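Local coordinates for protein KLLA0E01827p (Kluyveromyces lactis, PDB 6AM0) that probably activates the decapping enzyme Dcp2, which removes the 5' cap from mRNA, at residues P35-Y40 with G54-Y59; W47-Y52 with N107-D112; F114-A119 with V150-L155; R61-K66 with G95-N100. All blocks are in the same frame, centred on the assembly; numbering follows the deposited sequence.

Contact 1: P35-Y40 with G54-Y59; sequences PHATVY and GVLAIY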
# COMPACT_ATOMS: atom_id res chain seq x y z
N PRO F 35 -37.14 28.54 -17.45
CA PRO F 35 -36.01 28.77 -18.37
C PRO F 35 -35.09 27.58 -18.56
O PRO F 35 -34.67 27.32 -19.69
CB PRO F 35 -35.26 29.94 -17.71
CG PRO F 35 -36.29 30.63 -16.89
CD PRO F 35 -37.20 29.56 -16.39
N HIS F 36 -34.75 26.85 -17.50
CA HIS F 36 -33.79 25.77 -17.65
C HIS F 36 -34.16 24.62 -16.72
O HIS F 36 -34.64 24.84 -15.61
CB HIS F 36 -32.37 26.25 -17.36
CG HIS F 36 -31.31 25.33 -17.88
ND1 HIS F 36 -30.45 24.64 -17.05
CD2 HIS F 36 -30.99 24.96 -19.14
CE1 HIS F 36 -29.63 23.91 -17.78
NE2 HIS F 36 -29.94 24.08 -19.06
N ALA F 37 -33.93 23.40 -17.20
CA ALA F 37 -34.19 22.21 -16.41
C ALA F 37 -33.25 21.10 -16.84
O ALA F 37 -32.97 20.95 -18.04
CB ALA F 37 -35.65 21.74 -16.55
N THR F 38 -32.76 20.33 -15.87
CA THR F 38 -31.88 19.19 -16.11
C THR F 38 -32.57 17.92 -15.64
O THR F 38 -33.29 17.93 -14.64
CB THR F 38 -30.53 19.38 -15.39
OG1 THR F 38 -30.03 20.70 -15.64
CG2 THR F 38 -29.51 18.36 -15.89
N VAL F 39 -32.34 16.82 -16.36
CA VAL F 39 -33.05 15.56 -16.14
C VAL F 39 -32.08 14.51 -15.61
O VAL F 39 -30.95 14.39 -16.08
CB VAL F 39 -33.72 15.07 -17.44
CG1 VAL F 39 -34.49 13.77 -17.19
CG2 VAL F 39 -34.63 16.13 -17.99
N TYR F 40 -32.55 13.73 -14.62
CA TYR F 40 -31.86 12.54 -14.14
C TYR F 40 -32.84 11.37 -14.18
O TYR F 40 -34.02 11.54 -13.88
CB TYR F 40 -31.33 12.72 -12.70
CG TYR F 40 -30.51 13.97 -12.46
CD1 TYR F 40 -31.12 15.20 -12.27
CD2 TYR F 40 -29.12 13.92 -12.41
CE1 TYR F 40 -30.38 16.34 -12.04
CE2 TYR F 40 -28.37 15.06 -12.18
CZ TYR F 40 -29.00 16.26 -12.00
OH TYR F 40 -28.26 17.40 -11.78
N GLY F 54 -32.52 22.08 -21.09
CA GLY F 54 -33.08 23.21 -21.79
C GLY F 54 -34.34 23.71 -21.12
O GLY F 54 -34.66 23.34 -19.99
N VAL F 55 -35.05 24.58 -21.85
CA VAL F 55 -36.29 25.15 -21.33
C VAL F 55 -37.33 24.06 -21.17
O VAL F 55 -37.45 23.16 -22.00
CB VAL F 55 -36.78 26.26 -22.28
CG1 VAL F 55 -36.78 25.77 -23.72
CG2 VAL F 55 -38.16 26.74 -21.87
N LEU F 56 -38.08 24.13 -20.07
CA LEU F 56 -39.11 23.15 -19.78
C LEU F 56 -40.48 23.80 -19.88
O LEU F 56 -40.65 24.95 -19.47
CB LEU F 56 -38.90 22.53 -18.40
CG LEU F 56 -39.92 21.53 -17.86
CD1 LEU F 56 -39.21 20.52 -16.99
CD2 LEU F 56 -41.02 22.22 -17.06
N ALA F 57 -41.44 23.06 -20.40
CA ALA F 57 -42.79 23.58 -20.58
C ALA F 57 -43.81 22.48 -20.35
O ALA F 57 -43.64 21.35 -20.81
CB ALA F 57 -42.97 24.17 -21.99
N ILE F 58 -44.87 22.82 -19.62
CA ILE F 58 -46.02 21.95 -19.42
C ILE F 58 -47.19 22.54 -20.17
O ILE F 58 -47.51 23.73 -20.02
CB ILE F 58 -46.35 21.79 -17.93
CG1 ILE F 58 -45.17 21.16 -17.19
CG2 ILE F 58 -47.62 20.96 -17.76
CD1 ILE F 58 -45.42 20.92 -15.73
N TYR F 59 -47.85 21.72 -20.99
CA TYR F 59 -48.87 22.19 -21.91
C TYR F 59 -50.07 21.26 -21.93
O TYR F 59 -49.97 20.07 -21.62
CB TYR F 59 -48.29 22.34 -23.33
CG TYR F 59 -47.69 21.07 -23.89
CD1 TYR F 59 -48.47 20.18 -24.62
CD2 TYR F 59 -46.35 20.76 -23.72
CE1 TYR F 59 -47.94 19.02 -25.15
CE2 TYR F 59 -45.80 19.60 -24.25
CZ TYR F 59 -46.61 18.74 -24.96
OH TYR F 59 -46.08 17.58 -25.49

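Contact 2: W47-Y52 with N107-D112; sequences WNKLEY and NRINPD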
# COMPACT_ATOMS: atom_id res chain seq x y z
N TRP F 47 -29.12 7.72 -8.99
CA TRP F 47 -29.43 8.75 -9.97
C TRP F 47 -28.40 8.74 -11.10
O TRP F 47 -27.22 8.47 -10.89
CB TRP F 47 -29.46 10.14 -9.32
CG TRP F 47 -30.70 10.43 -8.55
CD1 TRP F 47 -30.77 10.74 -7.22
CD2 TRP F 47 -32.04 10.45 -9.05
NE1 TRP F 47 -32.08 10.95 -6.86
CE2 TRP F 47 -32.88 10.78 -7.96
CE3 TRP F 47 -32.62 10.22 -10.30
CZ2 TRP F 47 -34.26 10.89 -8.10
CZ3 TRP F 47 -33.99 10.33 -10.43
CH2 TRP F 47 -34.80 10.66 -9.33
N ASN F 48 -28.87 9.07 -12.30
CA ASN F 48 -28.07 9.01 -13.51
C ASN F 48 -28.41 10.23 -14.36
O ASN F 48 -29.53 10.33 -14.86
CB ASN F 48 -28.33 7.70 -14.26
CG ASN F 48 -27.89 7.74 -15.71
OD1 ASN F 48 -26.88 8.35 -16.06
ND2 ASN F 48 -28.65 7.06 -16.57
N LYS F 49 -27.47 11.16 -14.51
CA LYS F 49 -27.73 12.35 -15.30
C LYS F 49 -28.01 11.97 -16.75
O LYS F 49 -27.21 11.28 -17.39
CB LYS F 49 -26.53 13.31 -15.23
CG LYS F 49 -26.91 14.78 -15.29
CD LYS F 49 -25.95 15.59 -16.13
CE LYS F 49 -26.07 15.21 -17.60
NZ LYS F 49 -26.07 16.40 -18.50
N LEU F 50 -29.15 12.42 -17.27
CA LEU F 50 -29.55 12.14 -18.64
C LEU F 50 -29.09 13.25 -19.58
O LEU F 50 -28.73 14.36 -19.15
CB LEU F 50 -31.06 11.97 -18.74
CG LEU F 50 -31.62 10.65 -18.23
CD1 LEU F 50 -33.10 10.56 -18.53
CD2 LEU F 50 -30.87 9.49 -18.86
N GLU F 51 -29.11 12.95 -20.87
CA GLU F 51 -28.69 13.89 -21.90
C GLU F 51 -29.85 14.77 -22.36
O GLU F 51 -30.20 14.84 -23.54
CB GLU F 51 -28.06 13.13 -23.07
CG GLU F 51 -26.76 12.45 -22.71
CD GLU F 51 -25.68 13.44 -22.33
OE1 GLU F 51 -24.87 13.81 -23.22
OE2 GLU F 51 -25.65 13.86 -21.16
N TYR F 52 -30.47 15.44 -21.39
CA TYR F 52 -31.55 16.38 -21.67
C TYR F 52 -31.32 17.65 -20.86
O TYR F 52 -31.09 17.59 -19.65
CB TYR F 52 -32.92 15.78 -21.32
CG TYR F 52 -33.26 14.52 -22.07
CD1 TYR F 52 -33.49 14.55 -23.44
CD2 TYR F 52 -33.35 13.30 -21.42
CE1 TYR F 52 -33.80 13.41 -24.13
CE2 TYR F 52 -33.67 12.15 -22.10
CZ TYR F 52 -33.89 12.21 -23.46
OH TYR F 52 -34.21 11.06 -24.16
N ASN F 107 -34.31 20.19 -25.89
CA ASN F 107 -32.96 19.79 -25.54
C ASN F 107 -31.93 20.66 -26.25
O ASN F 107 -32.00 20.86 -27.46
CB ASN F 107 -32.74 18.32 -25.89
CG ASN F 107 -31.49 17.75 -25.26
OD1 ASN F 107 -30.89 18.37 -24.38
ND2 ASN F 107 -31.11 16.55 -25.68
N ARG F 108 -30.98 21.19 -25.47
CA ARG F 108 -29.82 21.89 -26.00
C ARG F 108 -28.68 20.94 -26.36
O ARG F 108 -27.81 21.31 -27.15
CB ARG F 108 -29.30 22.92 -24.99
CG ARG F 108 -30.30 23.96 -24.55
CD ARG F 108 -29.68 24.87 -23.51
NE ARG F 108 -28.45 25.49 -24.01
CZ ARG F 108 -28.34 26.78 -24.31
NH1 ARG F 108 -29.37 27.60 -24.15
NH2 ARG F 108 -27.18 27.26 -24.75
N ILE F 109 -28.67 19.74 -25.78
CA ILE F 109 -27.54 18.83 -25.96
C ILE F 109 -27.64 18.11 -27.30
O ILE F 109 -26.69 18.14 -28.10
CB ILE F 109 -27.49 17.84 -24.79
CG1 ILE F 109 -27.25 18.60 -23.48
CG2 ILE F 109 -26.42 16.78 -25.03
CD1 ILE F 109 -27.41 17.75 -22.23
N ASN F 110 -28.76 17.46 -27.57
CA ASN F 110 -28.97 16.76 -28.84
C ASN F 110 -30.41 17.00 -29.30
O ASN F 110 -31.23 17.49 -28.53
CB ASN F 110 -28.65 15.27 -28.68
CG ASN F 110 -29.47 14.59 -27.61
OD1 ASN F 110 -30.68 14.40 -27.76
ND2 ASN F 110 -28.82 14.21 -26.52
N PRO F 111 -30.75 16.68 -30.56
CA PRO F 111 -32.08 17.06 -31.07
C PRO F 111 -33.24 16.24 -30.53
O PRO F 111 -34.37 16.45 -30.99
CB PRO F 111 -31.95 16.84 -32.59
CG PRO F 111 -30.49 16.81 -32.85
CD PRO F 111 -29.88 16.20 -31.64
N ASP F 112 -33.03 15.31 -29.61
CA ASP F 112 -34.13 14.56 -29.03
C ASP F 112 -34.60 15.27 -27.76
O ASP F 112 -33.83 15.44 -26.81
CB ASP F 112 -33.71 13.12 -28.73
CG ASP F 112 -34.90 12.22 -28.48
OD1 ASP F 112 -35.50 11.75 -29.47
OD2 ASP F 112 -35.23 11.97 -27.30

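Contact 3: F114-A119 with V150-L155; sequences FSLAIA and VMIKTL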
# COMPACT_ATOMS: atom_id res chain seq x y z
N PHE F 114 -36.98 15.94 -24.33
CA PHE F 114 -37.51 15.12 -23.25
C PHE F 114 -39.02 15.28 -23.18
O PHE F 114 -39.54 16.40 -23.27
CB PHE F 114 -36.88 15.50 -21.92
CG PHE F 114 -37.38 14.69 -20.76
CD1 PHE F 114 -36.99 13.37 -20.59
CD2 PHE F 114 -38.25 15.24 -19.83
CE1 PHE F 114 -37.45 12.63 -19.52
CE2 PHE F 114 -38.71 14.50 -18.77
CZ PHE F 114 -38.31 13.19 -18.61
N SER F 115 -39.73 14.17 -23.02
CA SER F 115 -41.18 14.17 -23.09
C SER F 115 -41.76 13.31 -21.98
O SER F 115 -41.31 12.18 -21.76
CB SER F 115 -41.66 13.65 -24.45
OG SER F 115 -42.92 13.03 -24.32
N LEU F 116 -42.77 13.85 -21.30
CA LEU F 116 -43.57 13.08 -20.35
C LEU F 116 -45.04 13.35 -20.62
O LEU F 116 -45.43 14.50 -20.82
CB LEU F 116 -43.23 13.46 -18.91
CG LEU F 116 -42.00 12.80 -18.29
CD1 LEU F 116 -42.01 13.03 -16.78
CD2 LEU F 116 -41.97 11.31 -18.61
N ALA F 117 -45.84 12.30 -20.64
CA ALA F 117 -47.28 12.47 -20.71
C ALA F 117 -47.85 12.56 -19.30
O ALA F 117 -47.33 11.95 -18.36
CB ALA F 117 -47.93 11.32 -21.47
N ILE F 118 -48.92 13.34 -19.15
CA ILE F 118 -49.60 13.47 -17.86
C ILE F 118 -51.08 13.15 -18.06
O ILE F 118 -51.73 13.75 -18.93
CB ILE F 118 -49.43 14.86 -17.23
CG1 ILE F 118 -47.95 15.19 -17.04
CG2 ILE F 118 -50.14 14.92 -15.89
CD1 ILE F 118 -47.71 16.48 -16.31
N ALA F 119 -51.59 12.23 -17.26
CA ALA F 119 -52.99 11.83 -17.26
C ALA F 119 -53.50 11.79 -15.83
O ALA F 119 -52.80 11.31 -14.93
CB ALA F 119 -53.18 10.46 -17.92
N VAL F 150 -37.37 17.73 -8.08
CA VAL F 150 -38.76 17.39 -8.40
C VAL F 150 -38.79 15.99 -8.98
O VAL F 150 -38.45 15.78 -10.15
CB VAL F 150 -39.39 18.41 -9.37
CG1 VAL F 150 -40.80 17.99 -9.73
CG2 VAL F 150 -39.40 19.80 -8.75
N MET F 151 -39.21 15.02 -8.18
CA MET F 151 -39.22 13.62 -8.56
C MET F 151 -40.60 13.18 -9.03
O MET F 151 -41.61 13.48 -8.38
CB MET F 151 -38.77 12.75 -7.39
CG MET F 151 -37.32 12.95 -6.99
SD MET F 151 -37.04 12.56 -5.25
CE MET F 151 -37.60 14.08 -4.48
N ILE F 152 -40.63 12.44 -10.14
CA ILE F 152 -41.85 12.00 -10.79
C ILE F 152 -41.75 10.51 -11.07
O ILE F 152 -40.71 10.03 -11.56
CB ILE F 152 -42.10 12.77 -12.11
CG1 ILE F 152 -42.56 14.20 -11.82
CG2 ILE F 152 -43.09 12.03 -13.00
CD1 ILE F 152 -41.43 15.19 -11.79
N LYS F 153 -42.83 9.77 -10.77
CA LYS F 153 -43.00 8.37 -11.17
C LYS F 153 -44.08 8.34 -12.24
O LYS F 153 -45.24 8.69 -11.97
CB LYS F 153 -43.37 7.50 -9.97
CG LYS F 153 -43.65 6.03 -10.27
CD LYS F 153 -43.98 5.28 -8.98
CE LYS F 153 -44.73 3.97 -9.23
NZ LYS F 153 -43.84 2.86 -9.68
N THR F 154 -43.71 7.93 -13.45
CA THR F 154 -44.53 8.12 -14.64
C THR F 154 -45.62 7.05 -14.74
O THR F 154 -45.77 6.19 -13.87
CB THR F 154 -43.67 8.11 -15.90
OG1 THR F 154 -43.36 6.76 -16.26
CG2 THR F 154 -42.37 8.87 -15.66
N LEU F 155 -46.37 7.11 -15.84
CA LEU F 155 -47.45 6.16 -16.07
C LEU F 155 -46.95 4.76 -16.38
O LEU F 155 -47.70 3.80 -16.21
CB LEU F 155 -48.34 6.65 -17.22
CG LEU F 155 -49.13 7.94 -16.98
CD1 LEU F 155 -49.80 8.35 -18.27
CD2 LEU F 155 -50.16 7.75 -15.88

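Contact 4: R61-K66 with G95-N100; sequences RDVGDK and GHDIYN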
# COMPACT_ATOMS: atom_id res chain seq x y z
N ARG F 61 -53.26 19.42 -24.03
CA ARG F 61 -53.35 18.73 -25.31
C ARG F 61 -54.82 18.50 -25.68
O ARG F 61 -55.68 18.37 -24.81
CB ARG F 61 -52.60 17.38 -25.27
CG ARG F 61 -51.26 17.45 -24.54
CD ARG F 61 -50.41 16.19 -24.69
NE ARG F 61 -51.10 15.08 -25.35
CZ ARG F 61 -50.82 14.67 -26.59
NH1 ARG F 61 -49.88 15.27 -27.30
NH2 ARG F 61 -51.49 13.66 -27.11
N ASP F 62 -55.08 18.46 -26.99
CA ASP F 62 -56.43 18.23 -27.51
C ASP F 62 -56.61 16.74 -27.77
O ASP F 62 -55.99 16.18 -28.68
CB ASP F 62 -56.67 19.05 -28.78
CG ASP F 62 -58.14 19.07 -29.21
OD1 ASP F 62 -58.78 18.00 -29.24
OD2 ASP F 62 -58.64 20.17 -29.51
N VAL F 63 -57.46 16.09 -26.97
CA VAL F 63 -57.71 14.66 -27.12
C VAL F 63 -59.21 14.42 -27.20
O VAL F 63 -59.71 13.37 -26.77
CB VAL F 63 -57.08 13.86 -25.97
CG1 VAL F 63 -55.56 13.84 -26.12
CG2 VAL F 63 -57.46 14.47 -24.62
N GLY F 64 -59.95 15.38 -27.74
CA GLY F 64 -61.38 15.19 -27.94
C GLY F 64 -61.69 14.08 -28.92
O GLY F 64 -62.63 13.31 -28.72
N ASP F 65 -60.90 13.98 -29.98
CA ASP F 65 -61.02 12.87 -30.92
C ASP F 65 -60.64 11.56 -30.24
O ASP F 65 -59.50 11.40 -29.78
CB ASP F 65 -60.13 13.12 -32.14
CG ASP F 65 -60.19 11.99 -33.16
OD1 ASP F 65 -59.66 10.90 -32.88
OD2 ASP F 65 -60.76 12.21 -34.25
N LYS F 66 -61.58 10.63 -30.18
CA LYS F 66 -61.38 9.36 -29.49
C LYS F 66 -60.98 8.23 -30.45
O LYS F 66 -61.12 7.06 -30.10
CB LYS F 66 -62.65 8.97 -28.72
CG LYS F 66 -62.92 9.83 -27.50
CD LYS F 66 -64.39 9.76 -27.10
CE LYS F 66 -64.84 8.34 -26.77
NZ LYS F 66 -64.64 8.00 -25.33
N GLY F 95 -50.61 3.36 -28.92
CA GLY F 95 -52.03 3.21 -28.71
C GLY F 95 -52.79 4.51 -28.84
O GLY F 95 -52.32 5.51 -29.37
N HIS F 96 -54.01 4.47 -28.32
CA HIS F 96 -54.92 5.60 -28.45
C HIS F 96 -54.45 6.78 -27.62
O HIS F 96 -53.88 6.63 -26.53
CB HIS F 96 -56.34 5.20 -28.06
CG HIS F 96 -57.06 4.42 -29.11
ND1 HIS F 96 -56.88 4.64 -30.46
CD2 HIS F 96 -57.96 3.41 -29.02
CE1 HIS F 96 -57.64 3.81 -31.15
NE2 HIS F 96 -58.30 3.05 -30.30
N ASP F 97 -54.68 7.98 -28.15
CA ASP F 97 -54.24 9.23 -27.53
C ASP F 97 -55.27 9.64 -26.50
O ASP F 97 -56.37 10.10 -26.84
CB ASP F 97 -54.05 10.29 -28.61
CG ASP F 97 -53.20 11.45 -28.14
OD1 ASP F 97 -53.16 11.72 -26.92
OD2 ASP F 97 -52.56 12.09 -29.01
N ILE F 98 -54.94 9.49 -25.22
CA ILE F 98 -55.88 9.77 -24.15
C ILE F 98 -55.24 10.67 -23.10
O ILE F 98 -55.79 10.85 -22.01
CB ILE F 98 -56.38 8.47 -23.49
CG1 ILE F 98 -55.20 7.76 -22.80
CG2 ILE F 98 -57.04 7.56 -24.52
CD1 ILE F 98 -55.62 6.80 -21.72
N TYR F 99 -54.09 11.24 -23.43
CA TYR F 99 -53.24 11.91 -22.45
C TYR F 99 -53.51 13.41 -22.50
O TYR F 99 -53.19 14.08 -23.48
CB TYR F 99 -51.77 11.59 -22.72
CG TYR F 99 -51.54 10.10 -22.82
CD1 TYR F 99 -51.52 9.31 -21.68
CD2 TYR F 99 -51.38 9.48 -24.05
CE1 TYR F 99 -51.32 7.95 -21.76
CE2 TYR F 99 -51.18 8.12 -24.14
CZ TYR F 99 -51.15 7.36 -23.00
OH TYR F 99 -50.95 6.00 -23.09
N ASN F 100 -54.10 13.93 -21.42
CA ASN F 100 -54.59 15.31 -21.41
C ASN F 100 -53.44 16.31 -21.42
O ASN F 100 -53.54 17.37 -22.05
CB ASN F 100 -55.48 15.55 -20.20
CG ASN F 100 -56.75 14.70 -20.22
OD1 ASN F 100 -56.83 13.66 -19.57
ND2 ASN F 100 -57.74 15.15 -20.98

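Contact 1: P35-Y40 with G54-Y59
Ala37 and Gly54 form an antiparallel hydrogen-bonded pair at a corner of the fold, where the chain passes from one beta sheet to the other. Gly54 N donates to Ala37 O at 3.3 Å in the carbonyl plane, with a nearly straight 162° at the hydrogen. The return bond from Ala37 N to Gly54 O is shorter, 2.9 Å, but strongly bent and weak. Glycine suits position 54 because, at its extended backbone angles, a CB would run into the carbonyl oxygen of Gln53. On the far side of His36, Val55 CA makes a CA-H...O contact with Pro35 O, 3.2 Å away. Strands 36-43 and 55-61 belong to the two antiparallel sheets that pack against each other in the PH-like fold of the DCP1 family, and beyond the corner they diverge. Apolar contact begins where they part: Leu56 touches the methyl of Ala37 with CB and CD1, the latter 3.8 Å from Ala37 CB. The branched leucine also packs on Ile105 of its own sheet and on Ile173 of helix 167-182, so it suits the wedge between the sheets. His36 CB points away from segment 54-59, but with CG anti to the backbone N (chi1 -163°) the ring returns beside Gly54. Its CD2 comes to 3.8 Å from Gly54 CA in an oblique approach, and the same ring meets an aromatic side chain of the bound peptide.

Contact 2: W47-Y52 with N107-D112
Tyr52 sets one edge of its ring against the backbone of Asp112, whose carbonyl O lies close to the ring plane, 3.4 Å from Tyr52 CE1. At the far end of the ring, Tyr52 OH reaches Asp112 OD2 in a weak hydrogen bond, with ring and carboxylate planes turned 44° apart. The Asn107 amide crosses the tyrosine at about a right angle and works from both ends. Its ND2 donates to Asp112 O at 3.1 Å and, weakly, to Glu51 O at 2.9 Å, while OD1 accepts from Gln53 N and from Ile109 N, the latter at 3.0 Å in an Asx turn. The CG of Asn107, anti to the backbone N (chi1 -166°), carries the carboxamide across to the corner of strand 46-53. A leucine in its place would probably leave Gln53 N and Ile109 N without their acceptor and let the turn drift from the strand end. Asn110 adds a second, weak N-H to Glu51 O from ND2, at 3.3 Å. Its OD1 accepts from Asp112 N on a lone pair, making another Asx turn. Glu51 is the centre of an inverse gamma turn, which presents its carbonyl to both amides. Ile109 lays CD1 against the backbone at Tyr52 N, 3.9 Å away, and CG2 near Glu51 OE1. Asparagine suits 107 and 110 since one short side chain can both shape a turn and bind backbone; the loop between strands 101-105 and 114-118 is thus tied to the strand corner largely through carboxamides and carbonyls, several of the bonds being weak.

Contact 3: F114-A119 with V150-L155
Leu116 spreads its two methyls over two residues of the facing segment. CD2 meets Thr154 CG2 at 3.8 Å, the side chains crossing at about a right angle, while CD1 lies 4.1 Å from Ile152 CG2. Both branches reach across because CG stands anti to the carbonyl carbon (chi1 -82°), and a leucine fits a place where two neighbours must be touched from one stem. Farther along, Leu155 CD1 approaches Ala119 CB at 4.0 Å, the short alanine side chain meeting the leucine with its one methyl. No hydrogen bond crosses here. The contact joins the two sheets of the PH-like fold where strands 114-118 and 149-153 run out into loops: 114-118 is an outer strand of this chain's four-stranded sheet, 149-153 belongs to the five-stranded one, and the short touching parts are 63° apart. The next shell sets these groups. Thr154 keeps its methyl toward Leu116 while OG1, placed between the backbone N and the carbonyl carbon (chi1 80°), accepts from Lys156 N; threonine thus serves the apolar layer and the turn after the strand at once. Ile152 is backed by Met141 and by Val143 of the adjoining strand, and Leu155 by Met141 and Tyr99. On the other strand, Leu116 is held in line by backbone hydrogen bonds with Leu103, and the Ser115 backbone hydrogen-bonds to the chain of another protein.

Contact 4: R61-K66 with G95-N100
Arg61 NH2 is gripped by both carboxylate oxygens of Asp97. The salt bridge runs to Asp97 OD1 at 2.6 Å, on its syn lone pair, and a weaker bond goes to OD2 at 2.7 Å. Guanidinium and carboxylate are nearly coplanar, 15° apart. On the same guanidinium edge, Arg61 NE donates to Tyr99 O at 3.0 Å along a nearly straight line (164°), and this second tie fixes the rotation of the group. A sharp bend at chi3 (-8°) turns the guanidinium back toward the loop, while NH1 takes a salt bridge to Asp24. A leucine in place of this arginine would probably deprive Asp97 and Asp24 of the guanidinium they share and Tyr99 O of its donor. Arg61 also uses its backbone N, which donates to Asn100 O at 2.9 Å. Val63 fills the angle beside these polar groups: its CG1 lies beside Asp97 OD1 (3.3 Å) and Tyr99 O, and its CG2 3.7 Å from Asn100 ND2, the beta branch letting one residue touch all three. Around Val63, Asp62 OD1 accepts from Gly64 N at 3.2 Å in an Asx turn. Arginine suits this place because its long planar end can bind carboxylates and carbonyl together, here closing the neck of the long connection between strands 55-61 and 101-105, antiparallel neighbours in one sheet of the PH-like fold.

Contacts 1 and 2 lie on the same side of the chain's centre, 11 Å apart between centres, and meet directly where Val39 O and Leu50 N, 2.9 Å apart, join neighbouring strands. Contact 3 stands beside both, its centre 12 and 16 Å from theirs: its Phe114 is packed on by Val39 of contact 1 and by Tyr52 of contact 2. Contact 4 is at the other end, about 23 Å from contact 1 and 27 Å from contact 2, centre to centre, yet it reaches contact 3 through Tyr99, which packs on Ala117, Ala119 and Leu155. The bound peptide touches residues of contacts 1, 2 and 3, among them His36, Tyr40, Trp47 and Met151.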